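PDB 2HJ3: FAD-linked sulfhydryl oxidase ERV1 from Arabidopsis thaliana, which catalyses FAD-dependent disulfide bond formation, passing electrons from thiols to oxygen, and is required for import and folding of small cysteine-containing proteins in the mitochondrial intermembrane space. Local coordinates for residues Ala16-Leu21 and Gln79-Val84; Lys61-Ser66 and Asn86-Ser91. All coordinates share one frame; numbering follows the deposited sequence.

Contact 1. Residues Ala16-Leu21 and Gln79-Val84; sequences ATWTFL and QWLCHV. With FAD (flavin-adenine dinucleotide), chain K; SO4 (sulfate ion), chain F.
In the four-helix bundle that holds FAD in ERV/ALR sulfhydryl oxidases, W18 and L21 of helix 10-27 meet L81 and V84 of helix 74-91 in a buried apolar seam. The short axes run nearly antiparallel, at 161°, and come no closer than 11.6 Å, so side chains must bridge the gap. Tightest is L81, whose CD2 sits 3.6 Å from L21 CB, near the carbonyl group of the same leucine. Further along, the W18 indole offers the rim of its six-membered ring: V84 CG1 lies near the ring plane, 4.2 Å from W18 CH2, and L81 CD1 also approaches at the edge, near W18 CZ3.

The indole has a second task, as part of the FAD site. W18 CG stands anti to the carbonyl carbon (chi1 -73°), which turns one face of the indole to the flavin, whose methyl C8M stands 3.3 Å above the W18 ring plane, over its centre. A nearly straight hydrogen bond (167°) from W18 NE1 to the ribityl O2' of FAD probably helps hold the indole's orientation. Replacing W18 by alanine removes the indole, which would probably leave the flavin methyl without its surface, O2' without this donor, and a gap beside V84 and L81. H85 and H22 also meet the W18 ring, while A16, T17, T19 and F20 pack on the second subunit. At the adenine end, C82, disulfide-bonded to C99, receives a weak hydrogen bond at its backbone O from FAD N6A, 3.1 Å away.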
loop_
_atom_site.group_PDB
_atom_site.type_symbol
_atom_site.label_atom_id
_atom_site.label_comp_id
_atom_site.label_asym_id
_atom_site.label_seq_id
_atom_site.Cartn_x
_atom_site.Cartn_y
_atom_site.Cartn_z
ATOM N N ALA A 16 4.752 1.225 -8.288
ATOM C CA ALA A 16 3.885 0.201 -7.739
ATOM C C ALA A 16 2.934 0.827 -6.715
ATOM O O ALA A 16 1.721 0.626 -6.765
ATOM C CB ALA A 16 4.731 -0.887 -7.084
ATOM N N THR A 17 3.488 1.600 -5.794
ATOM C CA THR A 17 2.687 2.236 -4.768
ATOM C C THR A 17 1.656 3.215 -5.334
ATOM O O THR A 17 0.489 3.194 -4.932
ATOM C CB THR A 17 3.589 2.956 -3.751
ATOM O OG1 THR A 17 4.520 2.014 -3.189
ATOM C CG2 THR A 17 2.747 3.552 -2.627
ATOM N N TRP A 18 2.066 4.073 -6.268
ATOM C CA TRP A 18 1.115 5.017 -6.853
ATOM C C TRP A 18 -0.050 4.245 -7.485
ATOM O O TRP A 18 -1.220 4.602 -7.293
ATOM C CB TRP A 18 1.800 5.924 -7.893
ATOM C CG TRP A 18 2.699 6.973 -7.286
ATOM C CD1 TRP A 18 4.016 7.195 -7.583
ATOM C CD2 TRP A 18 2.351 7.934 -6.271
ATOM N NE1 TRP A 18 4.512 8.228 -6.814
ATOM C CE2 TRP A 18 3.512 8.700 -6.003
ATOM C CE3 TRP A 18 1.173 8.222 -5.561
ATOM C CZ2 TRP A 18 3.531 9.737 -5.049
ATOM C CZ3 TRP A 18 1.192 9.260 -4.608
ATOM C CH2 TRP A 18 2.366 9.998 -4.364
ATOM N N THR A 19 0.262 3.174 -8.211
ATOM C CA THR A 19 -0.778 2.352 -8.839
ATOM C C THR A 19 -1.766 1.860 -7.781
ATOM O O THR A 19 -2.984 1.922 -7.960
ATOM C CB THR A 19 -0.167 1.124 -9.549
ATOM O OG1 THR A 19 0.641 1.568 -10.647
ATOM C CG2 THR A 19 -1.262 0.201 -10.074
ATOM N N PHE A 20 -1.221 1.371 -6.676
ATOM C CA PHE A 20 -2.032 0.881 -5.575
ATOM C C PHE A 20 -2.852 2.030 -4.972
ATOM O O PHE A 20 -4.070 1.925 -4.815
ATOM C CB PHE A 20 -1.108 0.249 -4.521
ATOM C CG PHE A 20 -1.764 0.025 -3.205
ATOM C CD1 PHE A 20 -2.928 -0.724 -3.113
ATOM C CD2 PHE A 20 -1.238 0.597 -2.053
ATOM C CE1 PHE A 20 -3.568 -0.899 -1.890
ATOM C CE2 PHE A 20 -1.873 0.429 -0.818
ATOM C CZ PHE A 20 -3.040 -0.319 -0.739
ATOM N N LEU A 21 -2.185 3.132 -4.639
ATOM C CA LEU A 21 -2.885 4.275 -4.059
ATOM C C LEU A 21 -3.951 4.881 -4.981
ATOM O O LEU A 21 -5.106 5.024 -4.583
ATOM C CB LEU A 21 -1.875 5.341 -3.622
ATOM C CG LEU A 21 -1.030 4.883 -2.417
ATOM C CD1 LEU A 21 0.050 5.927 -2.075
ATOM C CD2 LEU A 21 -1.950 4.650 -1.225
ATOM N N GLN A 79 -8.686 13.456 -5.877
ATOM C CA GLN A 79 -8.035 14.739 -6.133
ATOM C C GLN A 79 -6.860 14.929 -5.194
ATOM O O GLN A 79 -5.733 15.167 -5.631
ATOM C CB GLN A 79 -9.029 15.886 -5.948
ATOM C CG GLN A 79 -10.208 15.853 -6.910
ATOM C CD GLN A 79 -9.785 16.077 -8.345
ATOM O OE1 GLN A 79 -10.279 15.409 -9.256
ATOM N NE2 GLN A 79 -8.873 17.026 -8.560
ATOM N N TRP A 80 -7.126 14.816 -3.897
ATOM C CA TRP A 80 -6.087 14.984 -2.898
ATOM C C TRP A 80 -4.854 14.142 -3.225
ATOM O O TRP A 80 -3.727 14.638 -3.205
ATOM C CB TRP A 80 -6.614 14.596 -1.513
ATOM C CG TRP A 80 -5.552 14.662 -0.462
ATOM C CD1 TRP A 80 -5.082 15.778 0.159
ATOM C CD2 TRP A 80 -4.762 13.572 0.021
ATOM N NE1 TRP A 80 -4.040 15.456 1.001
ATOM C CE2 TRP A 80 -3.823 14.106 0.934
ATOM C CE3 TRP A 80 -4.754 12.195 -0.230
ATOM C CZ2 TRP A 80 -2.884 13.312 1.597
ATOM C CZ3 TRP A 80 -3.823 11.403 0.427
ATOM C CH2 TRP A 80 -2.898 11.966 1.331
ATOM N N LEU A 81 -5.072 12.868 -3.534
ATOM C CA LEU A 81 -3.965 11.964 -3.847
ATOM C C LEU A 81 -3.209 12.427 -5.092
ATOM O O LEU A 81 -2.002 12.234 -5.201
ATOM C CB LEU A 81 -4.494 10.542 -4.046
ATOM C CG LEU A 81 -3.482 9.399 -3.949
ATOM C CD1 LEU A 81 -2.691 9.491 -2.649
ATOM C CD2 LEU A 81 -4.227 8.083 -4.022
ATOM N N CYS A 82 -3.928 13.043 -6.027
ATOM C CA CYS A 82 -3.314 13.545 -7.252
ATOM C C CYS A 82 -2.470 14.777 -6.950
ATOM O O CYS A 82 -1.388 14.958 -7.523
ATOM C CB CYS A 82 -4.396 13.884 -8.280
ATOM S SG CYS A 82 -3.804 14.722 -9.788
ATOM N N HIS A 83 -2.953 15.619 -6.034
ATOM C CA HIS A 83 -2.213 16.831 -5.668
ATOM C C HIS A 83 -0.953 16.445 -4.927
ATOM O O HIS A 83 0.106 17.048 -5.109
ATOM C CB HIS A 83 -3.066 17.757 -4.789
ATOM C CG HIS A 83 -4.260 18.319 -5.492
ATOM N ND1 HIS A 83 -4.159 19.072 -6.640
ATOM C CD2 HIS A 83 -5.584 18.170 -5.256
ATOM C CE1 HIS A 83 -5.368 19.353 -7.091
ATOM N NE2 HIS A 83 -6.251 18.816 -6.269
ATOM N N VAL A 84 -1.072 15.433 -4.079
ATOM C CA VAL A 84 0.073 14.965 -3.325
ATOM C C VAL A 84 1.102 14.433 -4.307
ATOM O O VAL A 84 2.273 14.794 -4.247
ATOM C CB VAL A 84 -0.343 13.871 -2.325
ATOM C CG1 VAL A 84 0.873 13.055 -1.889
ATOM C CG2 VAL A 84 -1.008 14.527 -1.119
HETATM P PA FAD K . 5.172 8.091 -11.068
HETATM O O1A FAD K . 5.317 9.431 -10.434
HETATM O O2A FAD K . 5.667 6.810 -10.482
HETATM O O5B FAD K . 3.933 7.563 -11.857
HETATM C C5B FAD K . 2.818 6.689 -11.877
HETATM C C4B FAD K . 2.292 6.962 -13.269
HETATM O O4B FAD K . 0.983 7.339 -12.764
HETATM C C3B FAD K . 2.619 7.963 -14.413
HETATM O O3B FAD K . 3.490 7.428 -15.410
HETATM C C2B FAD K . 1.297 8.438 -14.830
HETATM O O2B FAD K . 0.589 7.601 -15.691
HETATM C C1B FAD K . 0.591 8.522 -13.471
HETATM N N9A FAD K . 0.543 9.725 -12.694
HETATM C C8A FAD K . 1.422 10.826 -12.547
HETATM N N7A FAD K . 1.084 11.831 -11.795
HETATM C C5A FAD K . -0.161 11.441 -11.317
HETATM C C6A FAD K . -1.144 12.034 -10.499
HETATM N N6A FAD K . -0.929 13.289 -10.052
HETATM N N1A FAD K . -2.320 11.330 -10.273
HETATM C C2A FAD K . -2.636 10.127 -10.816
HETATM N N3A FAD K . -1.622 9.531 -11.596
HETATM C C4A FAD K . -0.419 10.255 -11.832
HETATM N N1 FAD K . 11.018 9.707 -5.210
HETATM C C2 FAD K . 12.100 10.523 -4.933
HETATM O O2 FAD K . 13.146 10.521 -5.610
HETATM N N3 FAD K . 11.841 11.335 -3.842
HETATM C C4 FAD K . 10.632 11.350 -3.103
HETATM O O4 FAD K . 10.709 12.112 -2.084
HETATM C C4X FAD K . 9.579 10.517 -3.443
HETATM N N5 FAD K . 8.361 10.357 -2.695
HETATM C C5X FAD K . 7.337 9.407 -2.923
HETATM C C6 FAD K . 6.237 9.296 -2.044
HETATM C C7 FAD K . 5.257 8.287 -2.286
HETATM C C7M FAD K . 4.121 8.169 -1.259
HETATM C C8 FAD K . 5.353 7.414 -3.416
HETATM C C8M FAD K . 4.389 6.337 -3.897
HETATM C C9 FAD K . 6.466 7.540 -4.257
HETATM C C9A FAD K . 7.523 8.466 -4.059
HETATM N N10 FAD K . 8.763 8.791 -4.811
HETATM C C10 FAD K . 9.808 9.645 -4.550
HETATM C "C1'" FAD K . 8.875 8.195 -6.100
HETATM C "C2'" FAD K . 8.336 8.900 -7.301
HETATM O "O2'" FAD K . 7.196 9.736 -6.916
HETATM C "C3'" FAD K . 8.230 8.076 -8.547
HETATM O "O3'" FAD K . 7.237 7.087 -8.340
HETATM C "C4'" FAD K . 9.355 7.630 -9.468
HETATM O "O4'" FAD K . 10.303 8.720 -9.634
HETATM C "C5'" FAD K . 8.990 7.247 -10.844
HETATM O "O5'" FAD K . 8.381 8.253 -11.660
HETATM P P FAD K . 7.529 7.871 -12.914
HETATM O O1P FAD K . 7.977 9.048 -13.651
HETATM O O2P FAD K . 7.667 6.492 -13.438
HETATM O O3P FAD K . 6.030 8.200 -12.406
HETATM S S SO4 F . -1.392 20.597 -8.582
HETATM O O1 SO4 F . -1.795 21.644 -7.629
HETATM O O2 SO4 F . 0.036 20.755 -8.903
HETATM O O3 SO4 F . -1.628 19.270 -7.983
HETATM O O4 SO4 F . -2.190 20.721 -9.816
#

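Contact 2. Residues Lys61-Ser66 and Asn86-Ser91; sequences KEILRS and NTVNRS. With FAD (flavin-adenine dinucleotide), chain K; SO4 (sulfate ion), chain F.
Apolar packing alone joins the two segments: I63 of helix 54-66 reaches toward T87 of helix 74-91, methyl to methyl, with I63 CD1 3.7 Å from T87 CG2. Placing CG1 anti to the carbonyl carbon (chi1 -65°) and extending the chain (chi2 169°) carries I63 CD1 across the gap, where it also lies 4.1 Å from V88 CG2. The buried area is small, 103 Å². V88 is shared with the cofactor, since its other methyl, CG1, lies against FAD, near O2' and the isoalloxazine atom C4X.

Hydrogen bonds act along helix 74-91 and outward to ligands. N89 ND2 donates to the adenine N7A of FAD at 3.2 Å, and more weakly to N86 OD1, a link one helical turn back that probably steadies the N89 amide. N86 ND2 donates to O3 of a sulfate at 2.9 Å. T87 O accepts both S91 N and S91 OG, which approach from opposite faces of its carbonyl plane.

Charge enters through the same sulfate, probably a crystallisation additive: R90 NH2 is hydrogen-bonded to its O2, which lies near the guanidinium plane, at the edge. A bend at chi3 (-41°) brings that edge of R90 to the sulfate.

Within the bundle, helix 54-66 also packs on helix 34-50, K61 against S48 and R49, L64 against M44 and S48.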
loop_
_atom_site.group_PDB
_atom_site.type_symbol
_atom_site.label_atom_id
_atom_site.label_comp_id
_atom_site.label_asym_id
_atom_site.label_seq_id
_atom_site.Cartn_x
_atom_site.Cartn_y
_atom_site.Cartn_z
ATOM N N LYS A 61 5.712 12.804 4.679
ATOM C CA LYS A 61 5.352 13.210 6.035
ATOM C C LYS A 61 5.074 14.721 6.046
ATOM O O LYS A 61 4.063 15.172 6.581
ATOM C CB LYS A 61 6.500 12.863 6.983
ATOM C CG LYS A 61 6.102 12.579 8.416
ATOM C CD LYS A 61 7.222 11.808 9.111
ATOM C CE LYS A 61 6.763 11.191 10.419
ATOM N NZ LYS A 61 7.749 10.197 10.945
ATOM N N GLU A 62 5.978 15.492 5.443
ATOM C CA GLU A 62 5.834 16.945 5.350
ATOM C C GLU A 62 4.550 17.282 4.605
ATOM O O GLU A 62 3.698 18.009 5.113
ATOM C CB GLU A 62 7.016 17.552 4.593
ATOM C CG GLU A 62 8.353 17.454 5.303
ATOM C CD GLU A 62 9.525 17.672 4.359
ATOM O OE1 GLU A 62 9.468 18.619 3.537
ATOM O OE2 GLU A 62 10.506 16.901 4.446
ATOM N N ILE A 63 4.419 16.743 3.394
ATOM C CA ILE A 63 3.241 16.977 2.573
ATOM C C ILE A 63 1.969 16.646 3.339
ATOM O O ILE A 63 0.991 17.388 3.289
ATOM C CB ILE A 63 3.289 16.133 1.291
ATOM C CG1 ILE A 63 4.461 16.588 0.426
ATOM C CG2 ILE A 63 1.984 16.260 0.529
ATOM C CD1 ILE A 63 4.758 15.673 -0.715
ATOM N N LEU A 64 1.991 15.533 4.058
ATOM C CA LEU A 64 0.832 15.105 4.829
ATOM C C LEU A 64 0.530 16.099 5.965
ATOM O O LEU A 64 -0.631 16.394 6.251
ATOM C CB LEU A 64 1.090 13.700 5.383
ATOM C CG LEU A 64 -0.115 12.896 5.867
ATOM C CD1 LEU A 64 -1.136 12.782 4.741
ATOM C CD2 LEU A 64 0.341 11.516 6.321
ATOM N N ARG A 65 1.577 16.620 6.600
ATOM C CA ARG A 65 1.411 17.587 7.688
ATOM C C ARG A 65 0.628 18.807 7.222
ATOM O O ARG A 65 -0.401 19.156 7.797
ATOM C CB ARG A 65 2.771 18.060 8.206
ATOM C CG ARG A 65 3.625 16.988 8.856
ATOM C CD ARG A 65 3.017 16.507 10.158
ATOM N NE ARG A 65 3.915 15.621 10.896
ATOM C CZ ARG A 65 3.600 15.034 12.046
ATOM N NH1 ARG A 65 2.407 15.235 12.592
ATOM N NH2 ARG A 65 4.479 14.249 12.653
ATOM N N SER A 66 1.127 19.448 6.170
ATOM C CA SER A 66 0.505 20.645 5.617
ATOM C C SER A 66 -0.721 20.412 4.736
ATOM O O SER A 66 -1.481 21.344 4.501
ATOM C CB SER A 66 1.535 21.438 4.824
ATOM O OG SER A 66 2.031 20.648 3.762
ATOM N N ASN A 86 1.496 15.234 -7.311
ATOM C CA ASN A 86 2.081 16.344 -8.074
ATOM C C ASN A 86 3.183 17.086 -7.323
ATOM O O ASN A 86 4.160 17.524 -7.924
ATOM C CB ASN A 86 1.003 17.331 -8.525
ATOM C CG ASN A 86 0.301 16.871 -9.773
ATOM O OD1 ASN A 86 0.907 16.231 -10.622
ATOM N ND2 ASN A 86 -0.971 17.206 -9.907
ATOM N N THR A 87 3.033 17.231 -6.012
ATOM C CA THR A 87 4.057 17.903 -5.230
ATOM C C THR A 87 5.363 17.125 -5.379
ATOM O O THR A 87 6.440 17.712 -5.465
ATOM C CB THR A 87 3.657 17.964 -3.756
ATOM O OG1 THR A 87 2.436 18.705 -3.634
ATOM C CG2 THR A 87 4.739 18.629 -2.931
ATOM N N VAL A 88 5.266 15.796 -5.416
ATOM C CA VAL A 88 6.451 14.973 -5.584
ATOM C C VAL A 88 6.960 15.163 -7.016
ATOM O O VAL A 88 8.151 15.388 -7.226
ATOM C CB VAL A 88 6.148 13.481 -5.317
ATOM C CG1 VAL A 88 7.401 12.644 -5.559
ATOM C CG2 VAL A 88 5.673 13.297 -3.875
ATOM N N ASN A 89 6.056 15.097 -7.995
ATOM C CA ASN A 89 6.439 15.294 -9.396
ATOM C C ASN A 89 7.200 16.608 -9.575
ATOM O O ASN A 89 8.268 16.642 -10.186
ATOM C CB ASN A 89 5.211 15.317 -10.315
ATOM C CG ASN A 89 4.581 13.946 -10.500
ATOM O OD1 ASN A 89 5.251 12.920 -10.410
ATOM N ND2 ASN A 89 3.290 13.930 -10.788
ATOM N N ARG A 90 6.640 17.688 -9.040
ATOM C CA ARG A 90 7.258 19.004 -9.141
ATOM C C ARG A 90 8.645 19.024 -8.514
ATOM O O ARG A 90 9.593 19.536 -9.108
ATOM C CB ARG A 90 6.386 20.057 -8.454
ATOM C CG ARG A 90 6.707 21.488 -8.858
ATOM C CD ARG A 90 5.995 22.485 -7.956
ATOM N NE ARG A 90 4.632 22.061 -7.655
ATOM C CZ ARG A 90 3.664 21.943 -8.557
ATOM N NH1 ARG A 90 3.898 22.225 -9.834
ATOM N NH2 ARG A 90 2.464 21.525 -8.182
ATOM N N SER A 91 8.771 18.467 -7.317
ATOM C CA SER A 91 10.063 18.460 -6.643
ATOM C C SER A 91 11.128 17.714 -7.435
ATOM O O SER A 91 12.319 17.996 -7.306
ATOM C CB SER A 91 9.927 17.859 -5.241
ATOM O OG SER A 91 9.097 18.682 -4.430
HETATM P PA FAD K . 5.172 8.091 -11.068
HETATM O O1A FAD K . 5.317 9.431 -10.434
HETATM O O2A FAD K . 5.667 6.810 -10.482
HETATM O O5B FAD K . 3.933 7.563 -11.857
HETATM C C5B FAD K . 2.818 6.689 -11.877
HETATM C C4B FAD K . 2.292 6.962 -13.269
HETATM O O4B FAD K . 0.983 7.339 -12.764
HETATM C C3B FAD K . 2.619 7.963 -14.413
HETATM O O3B FAD K . 3.490 7.428 -15.410
HETATM C C2B FAD K . 1.297 8.438 -14.830
HETATM O O2B FAD K . 0.589 7.601 -15.691
HETATM C C1B FAD K . 0.591 8.522 -13.471
HETATM N N9A FAD K . 0.543 9.725 -12.694
HETATM C C8A FAD K . 1.422 10.826 -12.547
HETATM N N7A FAD K . 1.084 11.831 -11.795
HETATM C C5A FAD K . -0.161 11.441 -11.317
HETATM C C6A FAD K . -1.144 12.034 -10.499
HETATM N N6A FAD K . -0.929 13.289 -10.052
HETATM N N1A FAD K . -2.320 11.330 -10.273
HETATM C C2A FAD K . -2.636 10.127 -10.816
HETATM N N3A FAD K . -1.622 9.531 -11.596
HETATM C C4A FAD K . -0.419 10.255 -11.832
HETATM N N1 FAD K . 11.018 9.707 -5.210
HETATM C C2 FAD K . 12.100 10.523 -4.933
HETATM O O2 FAD K . 13.146 10.521 -5.610
HETATM N N3 FAD K . 11.841 11.335 -3.842
HETATM C C4 FAD K . 10.632 11.350 -3.103
HETATM O O4 FAD K . 10.709 12.112 -2.084
HETATM C C4X FAD K . 9.579 10.517 -3.443
HETATM N N5 FAD K . 8.361 10.357 -2.695
HETATM C C5X FAD K . 7.337 9.407 -2.923
HETATM C C6 FAD K . 6.237 9.296 -2.044
HETATM C C7 FAD K . 5.257 8.287 -2.286
HETATM C C7M FAD K . 4.121 8.169 -1.259
HETATM C C8 FAD K . 5.353 7.414 -3.416
HETATM C C8M FAD K . 4.389 6.337 -3.897
HETATM C C9 FAD K . 6.466 7.540 -4.257
HETATM C C9A FAD K . 7.523 8.466 -4.059
HETATM N N10 FAD K . 8.763 8.791 -4.811
HETATM C C10 FAD K . 9.808 9.645 -4.550
HETATM C "C1'" FAD K . 8.875 8.195 -6.100
HETATM C "C2'" FAD K . 8.336 8.900 -7.301
HETATM O "O2'" FAD K . 7.196 9.736 -6.916
HETATM C "C3'" FAD K . 8.230 8.076 -8.547
HETATM O "O3'" FAD K . 7.237 7.087 -8.340
HETATM C "C4'" FAD K . 9.355 7.630 -9.468
HETATM O "O4'" FAD K . 10.303 8.720 -9.634
HETATM C "C5'" FAD K . 8.990 7.247 -10.844
HETATM O "O5'" FAD K . 8.381 8.253 -11.660
HETATM P P FAD K . 7.529 7.871 -12.914
HETATM O O1P FAD K . 7.977 9.048 -13.651
HETATM O O2P FAD K . 7.667 6.492 -13.438
HETATM O O3P FAD K . 6.030 8.200 -12.406
HETATM S S SO4 F . -1.392 20.597 -8.582
HETATM O O1 SO4 F . -1.795 21.644 -7.629
HETATM O O2 SO4 F . 0.036 20.755 -8.903
HETATM O O3 SO4 F . -1.628 19.270 -7.983
HETATM O O4 SO4 F . -2.190 20.721 -9.816
#

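In the fold
Helix 74-91 is common to both contacts, whose centres lie about 11 Å apart: 79-84 packs on helix 10-27 and 86-91 on helix 54-66. They touch directly, V84 CG2 lying 3.8 Å from I63 CG2 and W80 CZ2 3.6 Å from L64 CD1, so V84 belongs to a continuous apolar layer running from W18 to I63. Contact 1 is central, its centre about 3 Å from the centre of the chain; contact 2 is more peripheral, its centre about 10 Å from it. FAD spans the two, and the nearest side-chain atoms of W18 and V88 are about 4 Å apart beside it. H83 of contact 1 completes the sulfate site with N86 and R90.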